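Oxidoreductase (Thermotoga maritima, PDB 1ZH8) probably catalyses the NADP-dependent oxidation or reduction of an alcohol or carbonyl substrate, as a member of the GFO/IDH/MocA family of Rossmann-fold oxidoreductases. Local coordinates at residues K222-L227 with M231-S236; V201-A206 with I250-K255. One frame throughout, in Å; residues are numbered along the deposited sequence.

Overall arrangement
Both contacts belong to the GFO/IDH/MocA C-terminal domain, and they meet on two neighbouring antiparallel strands, 233-240 and 245-251, of its large mixed sheet. Contact 1 lies where strands 214-222 and 233-240 are joined by a partly exposed loop, its centre about 20 Å from the centre of the chain; the loop folds round a sodium ion, and backbone hydrogen bonds and metal ligation do most of the work. Contact 2 is fully buried, its centre about 12 Å from that of the chain, and joins helix 195-211 to the sheet by sparse side-chain packing. The two are stitched together by probable backbone hydrogen bonds between D232 and Y252 and between L234 and I250. Contact 1 is nested within the loop that contact 2 closes.

Contact 1: residues K222-L227 with M231-S236; sequences KDLSPL and MDFLSS. With NA (sodium ion), chain C.
D232 turns its carboxylate back into the 222-227 loop and binds it with both oxygens. OD1 accepts from the backbone N of L224 at 2.8 Å, OD2 from the N of S225 at 2.9 Å, each on its syn side. OD2 also binds the sodium ion, at 2.6 Å, together with D223 OD1 and S225 O; the carbonyl oxygens of L228 and G230 complete the site. The carboxylates of D223 and D232 stand nearly perpendicular, at 89°, and the cation between them probably offsets their mutual repulsion. Alongside, K222 O accepts from the N atoms of both D232 and F233, which makes a classic beta bulge. L224 brings CD1 to 3.5 Å from F233 CB; an alanine here would probably leave that flank of F233 without its aliphatic cover. D223 and M231 lie on the exposed side, where the selenomethionine is modelled in two conformers; in one, bent about CB-CG (chi2 -89°), SE lies along the K222-D223 backbone. K222 NZ forms a salt bridge to E239 and a hydrogen bond to the carbonyl O of G243, both of the second subunit. The loop thus joins strand 214-222 to strand 233-240, with L196 of helix 195-211 packing against M231 and L234.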
loop_
_atom_site.group_PDB
_atom_site.type_symbol
_atom_site.label_atom_id
_atom_site.label_comp_id
_atom_site.label_asym_id
_atom_site.label_seq_id
_atom_site.Cartn_x
_atom_site.Cartn_y
_atom_site.Cartn_z
ATOM N N LYS A 222 7.219 9.265 8.385
ATOM C CA LYS A 222 7.114 9.619 9.808
ATOM C C LYS A 222 8.365 9.250 10.624
ATOM O O LYS A 222 9.148 8.382 10.233
ATOM C CB LYS A 222 5.876 8.991 10.431
ATOM C CG LYS A 222 4.609 9.420 9.785
ATOM C CD LYS A 222 3.435 9.345 10.748
ATOM C CE LYS A 222 2.179 9.869 10.068
ATOM N NZ LYS A 222 1.065 10.045 11.017
ATOM N N ASP A 223 8.553 9.940 11.748
ATOM C CA ASP A 223 9.643 9.672 12.667
ATOM C C ASP A 223 9.038 9.054 13.923
ATOM O O ASP A 223 8.551 9.775 14.774
ATOM C CB ASP A 223 10.355 10.987 12.983
ATOM C CG ASP A 223 11.483 10.836 14.011
ATOM O OD1 ASP A 223 11.589 9.794 14.693
ATOM O OD2 ASP A 223 12.291 11.772 14.141
ATOM N N LEU A 224 9.073 7.723 14.036
ATOM C CA LEU A 224 8.319 6.998 15.082
ATOM C C LEU A 224 9.169 6.485 16.254
ATOM O O LEU A 224 8.647 6.160 17.322
ATOM C CB LEU A 224 7.583 5.801 14.471
ATOM C CG LEU A 224 6.526 5.982 13.386
ATOM C CD1 LEU A 224 6.191 4.609 12.856
ATOM C CD2 LEU A 224 5.281 6.699 13.956
ATOM N N SER A 225 10.470 6.367 16.030
ATOM C CA SER A 225 11.383 5.929 17.069
ATOM C C SER A 225 12.397 7.019 17.419
ATOM O O SER A 225 13.082 7.522 16.532
ATOM C CB SER A 225 12.121 4.658 16.642
ATOM O OG SER A 225 13.054 4.289 17.647
ATOM N N PRO A 226 12.509 7.365 18.712
ATOM C CA PRO A 226 13.553 8.310 19.147
ATOM C C PRO A 226 14.926 7.646 19.106
ATOM O O PRO A 226 15.954 8.295 19.326
ATOM C CB PRO A 226 13.173 8.646 20.596
ATOM C CG PRO A 226 12.257 7.530 21.055
ATOM C CD PRO A 226 11.659 6.885 19.821
ATOM N N LEU A 227 14.937 6.349 18.822
ATOM C CA LEU A 227 16.169 5.604 18.814
ATOM C C LEU A 227 16.858 5.740 17.469
ATOM O O LEU A 227 18.077 5.669 17.378
ATOM C CB LEU A 227 15.880 4.146 19.150
ATOM C CG LEU A 227 17.036 3.149 19.112
ATOM C CD1 LEU A 227 18.122 3.451 20.185
ATOM C CD2 LEU A 227 16.463 1.744 19.263
HETATM N N MSE A 231 13.839 10.199 10.047
HETATM C CA MSE A 231 12.589 9.468 9.780
HETATM C C MSE A 231 12.881 7.962 9.717
HETATM O O MSE A 231 14.023 7.550 9.482
HETATM C CB MSE A 231 11.902 9.975 8.501
HETATM C CG MSE A 231 11.568 11.479 8.478
HETATM SE SE MSE A 231 9.818 12.028 9.217
HETATM C CE MSE A 231 9.941 13.969 8.893
ATOM N N ASP A 232 11.865 7.144 9.966
ATOM C CA ASP A 232 12.058 5.703 10.077
ATOM C C ASP A 232 10.840 4.905 9.620
ATOM O O ASP A 232 10.844 3.684 9.665
ATOM C CB ASP A 232 12.452 5.348 11.517
ATOM C CG ASP A 232 11.483 5.908 12.547
ATOM O OD1 ASP A 232 10.261 5.728 12.396
ATOM O OD2 ASP A 232 11.941 6.518 13.529
ATOM N N PHE A 233 9.804 5.613 9.187
ATOM C CA PHE A 233 8.621 4.991 8.633
ATOM C C PHE A 233 8.248 5.656 7.317
ATOM O O PHE A 233 8.305 6.870 7.185
ATOM C CB PHE A 233 7.458 5.045 9.617
ATOM C CG PHE A 233 6.176 4.486 9.063
ATOM C CD1 PHE A 233 5.292 5.299 8.351
ATOM C CD2 PHE A 233 5.863 3.152 9.223
ATOM C CE1 PHE A 233 4.123 4.795 7.829
ATOM C CE2 PHE A 233 4.683 2.634 8.694
ATOM C CZ PHE A 233 3.813 3.458 7.997
ATOM N N LEU A 234 7.871 4.859 6.331
ATOM C CA LEU A 234 7.492 5.410 5.041
ATOM C C LEU A 234 6.396 4.537 4.437
ATOM O O LEU A 234 6.505 3.315 4.463
ATOM C CB LEU A 234 8.707 5.468 4.128
ATOM C CG LEU A 234 8.423 5.905 2.694
ATOM C CD1 LEU A 234 7.973 7.358 2.760
ATOM C CD2 LEU A 234 9.633 5.767 1.802
ATOM N N SER A 235 5.325 5.155 3.942
ATOM C CA SER A 235 4.338 4.447 3.114
ATOM C C SER A 235 4.095 5.225 1.823
ATOM O O SER A 235 3.911 6.457 1.848
ATOM C CB SER A 235 3.033 4.241 3.867
ATOM O OG SER A 235 2.249 3.244 3.241
ATOM N N SER A 236 4.075 4.513 0.702
ATOM C CA SER A 236 4.048 5.153 -0.609
ATOM C C SER A 236 3.230 4.406 -1.648
ATOM O O SER A 236 3.140 3.181 -1.616
ATOM C CB SER A 236 5.473 5.291 -1.137
ATOM O OG SER A 236 6.013 4.019 -1.391
HETATM NA NA NA C . 13.519 8.410 14.260
#

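Contact 2: residues V201-A206 with I250-K255; sequences VHHAAA and ISYSLK. With NAP (NADP nicotinamide-adenine-dinucleotide phosphate), chain D; EDO (1,2-ethanediol), chain F.
The imidazole of H203 is met obliquely by both its partners on 250-255, the methyl end of I250 and the hydroxyl of Y252, whose side chain comes from the opposite direction. The W168 ring packs edge-to-face with it, and the Y248 ring lies at about 50° to it. Its CE1 comes to 3.4 Å from I250 CD1 and 3.8 Å from Y252 OH. I250 reaches this far because its chain is extended, CG1 anti to the backbone N (chi1 -176°), and its side chain crosses that of H203 at about a right angle. Beside the contact, ND1 of the buried imidazole is hydrogen-bonded to the hydroxyl of Y248, a bond likely to fix the rotation of the ring. One residue earlier on the helix, H202 turns toward the cofactor: the carboxamide N7N of NADP lies at the edge of its ring, in plane, 3.5 Å from CE1, while its ND1 is hydrogen-bonded to E140. Around Y252 the chain turns, S251 OG accepting from the N of L254 in an ST motif. Helix 195-211 thus packs by H203 on the C-terminal sheet and presents the preceding H202 to the nicotinamide, consistent with the two-domain architecture of GFO/IDH/MocA oxidoreductases.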
loop_
_atom_site.group_PDB
_atom_site.type_symbol
_atom_site.label_atom_id
_atom_site.label_comp_id
_atom_site.label_asym_id
_atom_site.label_seq_id
_atom_site.Cartn_x
_atom_site.Cartn_y
_atom_site.Cartn_z
ATOM N N VAL A 201 17.479 3.134 -0.688
ATOM C CA VAL A 201 18.148 2.958 -1.978
ATOM C C VAL A 201 18.211 1.463 -2.427
ATOM O O VAL A 201 17.987 1.154 -3.590
ATOM C CB VAL A 201 19.498 3.724 -2.064
ATOM C CG1 VAL A 201 19.234 5.223 -1.927
ATOM C CG2 VAL A 201 20.510 3.246 -0.999
ATOM N N HIS A 202 18.445 0.541 -1.494
ATOM C CA HIS A 202 18.370 -0.898 -1.809
ATOM C C HIS A 202 17.032 -1.289 -2.424
ATOM O O HIS A 202 16.977 -1.922 -3.492
ATOM C CB HIS A 202 18.570 -1.754 -0.556
ATOM C CG HIS A 202 19.938 -1.660 0.016
ATOM N ND1 HIS A 202 21.070 -1.962 -0.712
ATOM C CD2 HIS A 202 20.365 -1.298 1.247
ATOM C CE1 HIS A 202 22.136 -1.791 0.050
ATOM N NE2 HIS A 202 21.736 -1.386 1.243
ATOM N N HIS A 203 15.955 -0.909 -1.746
ATOM C CA HIS A 203 14.622 -1.236 -2.216
ATOM C C HIS A 203 14.284 -0.587 -3.581
ATOM O O HIS A 203 13.705 -1.244 -4.459
ATOM C CB HIS A 203 13.606 -0.937 -1.113
ATOM C CG HIS A 203 14.073 -1.366 0.255
ATOM N ND1 HIS A 203 13.962 -0.561 1.371
ATOM C CD2 HIS A 203 14.719 -2.486 0.669
ATOM C CE1 HIS A 203 14.490 -1.177 2.416
ATOM N NE2 HIS A 203 14.954 -2.348 2.019
ATOM N N ALA A 204 14.677 0.667 -3.794
ATOM C CA ALA A 204 14.452 1.302 -5.091
ATOM C C ALA A 204 15.249 0.572 -6.170
ATOM O O ALA A 204 14.758 0.349 -7.298
ATOM C CB ALA A 204 14.845 2.785 -5.040
ATOM N N ALA A 205 16.478 0.179 -5.822
ATOM C CA ALA A 205 17.305 -0.535 -6.771
ATOM C C ALA A 205 16.559 -1.790 -7.253
ATOM O O ALA A 205 16.401 -2.012 -8.470
ATOM C CB ALA A 205 18.652 -0.872 -6.164
ATOM N N ALA A 206 16.028 -2.549 -6.299
ATOM C CA ALA A 206 15.330 -3.792 -6.628
ATOM C C ALA A 206 14.075 -3.561 -7.457
ATOM O O ALA A 206 13.856 -4.237 -8.460
ATOM C CB ALA A 206 15.018 -4.595 -5.377
ATOM N N ILE A 250 7.586 0.725 4.727
ATOM C CA ILE A 250 8.629 0.197 5.593
ATOM C C ILE A 250 8.658 0.910 6.925
ATOM O O ILE A 250 8.452 2.123 6.992
ATOM C CB ILE A 250 10.015 0.251 4.923
ATOM C CG1 ILE A 250 11.101 -0.412 5.802
ATOM C CG2 ILE A 250 10.390 1.692 4.569
ATOM C CD1 ILE A 250 12.401 -0.723 5.035
ATOM N N SER A 251 8.899 0.142 7.984
ATOM C CA SER A 251 9.198 0.680 9.306
ATOM C C SER A 251 10.533 0.124 9.710
ATOM O O SER A 251 10.723 -1.075 9.735
ATOM C CB SER A 251 8.164 0.242 10.325
ATOM O OG SER A 251 8.531 0.697 11.619
ATOM N N TYR A 252 11.483 0.988 10.013
ATOM C CA TYR A 252 12.749 0.481 10.490
ATOM C C TYR A 252 12.678 0.040 11.953
ATOM O O TYR A 252 13.537 -0.722 12.396
ATOM C CB TYR A 252 13.838 1.491 10.248
ATOM C CG TYR A 252 14.221 1.533 8.799
ATOM C CD1 TYR A 252 13.486 2.288 7.891
ATOM C CD2 TYR A 252 15.325 0.821 8.329
ATOM C CE1 TYR A 252 13.835 2.329 6.536
ATOM C CE2 TYR A 252 15.679 0.843 6.993
ATOM C CZ TYR A 252 14.930 1.598 6.099
ATOM O OH TYR A 252 15.280 1.640 4.771
ATOM N N SER A 253 11.646 0.461 12.687
ATOM C CA SER A 253 11.614 0.217 14.139
ATOM C C SER A 253 10.606 -0.846 14.591
ATOM O O SER A 253 10.814 -1.492 15.604
ATOM C CB SER A 253 11.404 1.541 14.882
ATOM O OG SER A 253 10.433 1.434 15.902
ATOM N N LEU A 254 9.539 -1.055 13.824
ATOM C CA LEU A 254 8.515 -2.034 14.192
ATOM C C LEU A 254 8.687 -3.404 13.523
ATOM O O LEU A 254 9.307 -3.509 12.465
ATOM C CB LEU A 254 7.124 -1.460 13.911
ATOM C CG LEU A 254 6.812 -0.148 14.644
ATOM C CD1 LEU A 254 5.576 0.500 14.062
ATOM C CD2 LEU A 254 6.662 -0.362 16.150
ATOM N N LYS A 255 8.122 -4.432 14.164
ATOM C CA LYS A 255 8.232 -5.842 13.770
ATOM C C LYS A 255 7.060 -6.328 12.927
ATOM O O LYS A 255 5.915 -5.874 13.080
ATOM C CB LYS A 255 8.304 -6.732 15.013
ATOM C CG LYS A 255 9.698 -6.956 15.581
ATOM C CD LYS A 255 9.645 -7.843 16.846
ATOM C CE LYS A 255 11.043 -8.043 17.450
ATOM N NZ LYS A 255 11.101 -9.220 18.377
HETATM P PA NAP D . 30.488 2.806 10.236
HETATM O O1A NAP D . 30.619 1.554 11.025
HETATM O O2A NAP D . 30.296 4.007 11.064
HETATM O O5B NAP D . 31.754 2.915 9.258
HETATM C C5B NAP D . 32.259 4.176 8.883
HETATM C C4B NAP D . 33.770 4.127 9.002
HETATM O O4B NAP D . 34.345 5.292 8.425
HETATM C C3B NAP D . 34.226 4.097 10.456
HETATM O O3B NAP D . 35.358 3.277 10.467
HETATM C C2B NAP D . 34.602 5.551 10.684
HETATM O O2B NAP D . 35.410 5.996 11.768
HETATM C C1B NAP D . 35.252 5.864 9.355
HETATM N N9A NAP D . 35.376 7.306 9.156
HETATM C C8A NAP D . 34.537 8.301 9.607
HETATM N N7A NAP D . 35.024 9.486 9.177
HETATM C C5A NAP D . 36.159 9.254 8.467
HETATM C C6A NAP D . 37.059 10.085 7.811
HETATM N N6A NAP D . 36.896 11.397 7.821
HETATM N N1A NAP D . 38.129 9.549 7.144
HETATM C C2A NAP D . 38.320 8.188 7.145
HETATM N N3A NAP D . 37.442 7.361 7.797
HETATM C C4A NAP D . 36.382 7.887 8.443
HETATM O O3 NAP D . 29.228 2.670 9.263
HETATM P PN NAP D . 29.034 1.487 8.193
HETATM O O1N NAP D . 30.259 0.658 7.956
HETATM O O2N NAP D . 27.760 0.930 8.625
HETATM O O5D NAP D . 28.753 2.255 6.804
HETATM C C5D NAP D . 29.766 2.779 5.964
HETATM C C4D NAP D . 29.240 2.832 4.532
HETATM O O4D NAP D . 28.826 1.525 4.149
HETATM C C3D NAP D . 28.005 3.731 4.428
HETATM O O3D NAP D . 28.042 4.499 3.249
HETATM C C2D NAP D . 26.834 2.781 4.369
HETATM O O2D NAP D . 25.747 3.298 3.630
HETATM C C1D NAP D . 27.468 1.556 3.725
HETATM N N1N NAP D . 26.757 0.340 4.109
HETATM C C2N NAP D . 26.222 -0.431 3.117
HETATM C C3N NAP D . 25.521 -1.602 3.424
HETATM C C7N NAP D . 25.127 -2.566 2.332
HETATM O O7N NAP D . 24.395 -3.701 2.730
HETATM N N7N NAP D . 25.466 -2.356 1.045
HETATM C C4N NAP D . 25.379 -1.980 4.766
HETATM C C5N NAP D . 25.943 -1.192 5.777
HETATM C C6N NAP D . 26.633 -0.025 5.434
HETATM P P2B NAP D . 36.410 5.231 12.771
HETATM O O1X NAP D . 37.793 5.087 12.172
HETATM O O2X NAP D . 35.899 3.849 13.107
HETATM O O3X NAP D . 36.448 6.118 13.997
HETATM C C1 EDO F . 5.443 -4.342 17.555
HETATM O O1 EDO F . 6.773 -4.255 17.010
HETATM C C2 EDO F . 4.378 -4.157 16.469
HETATM O O2 EDO F . 4.628 -5.027 15.355
#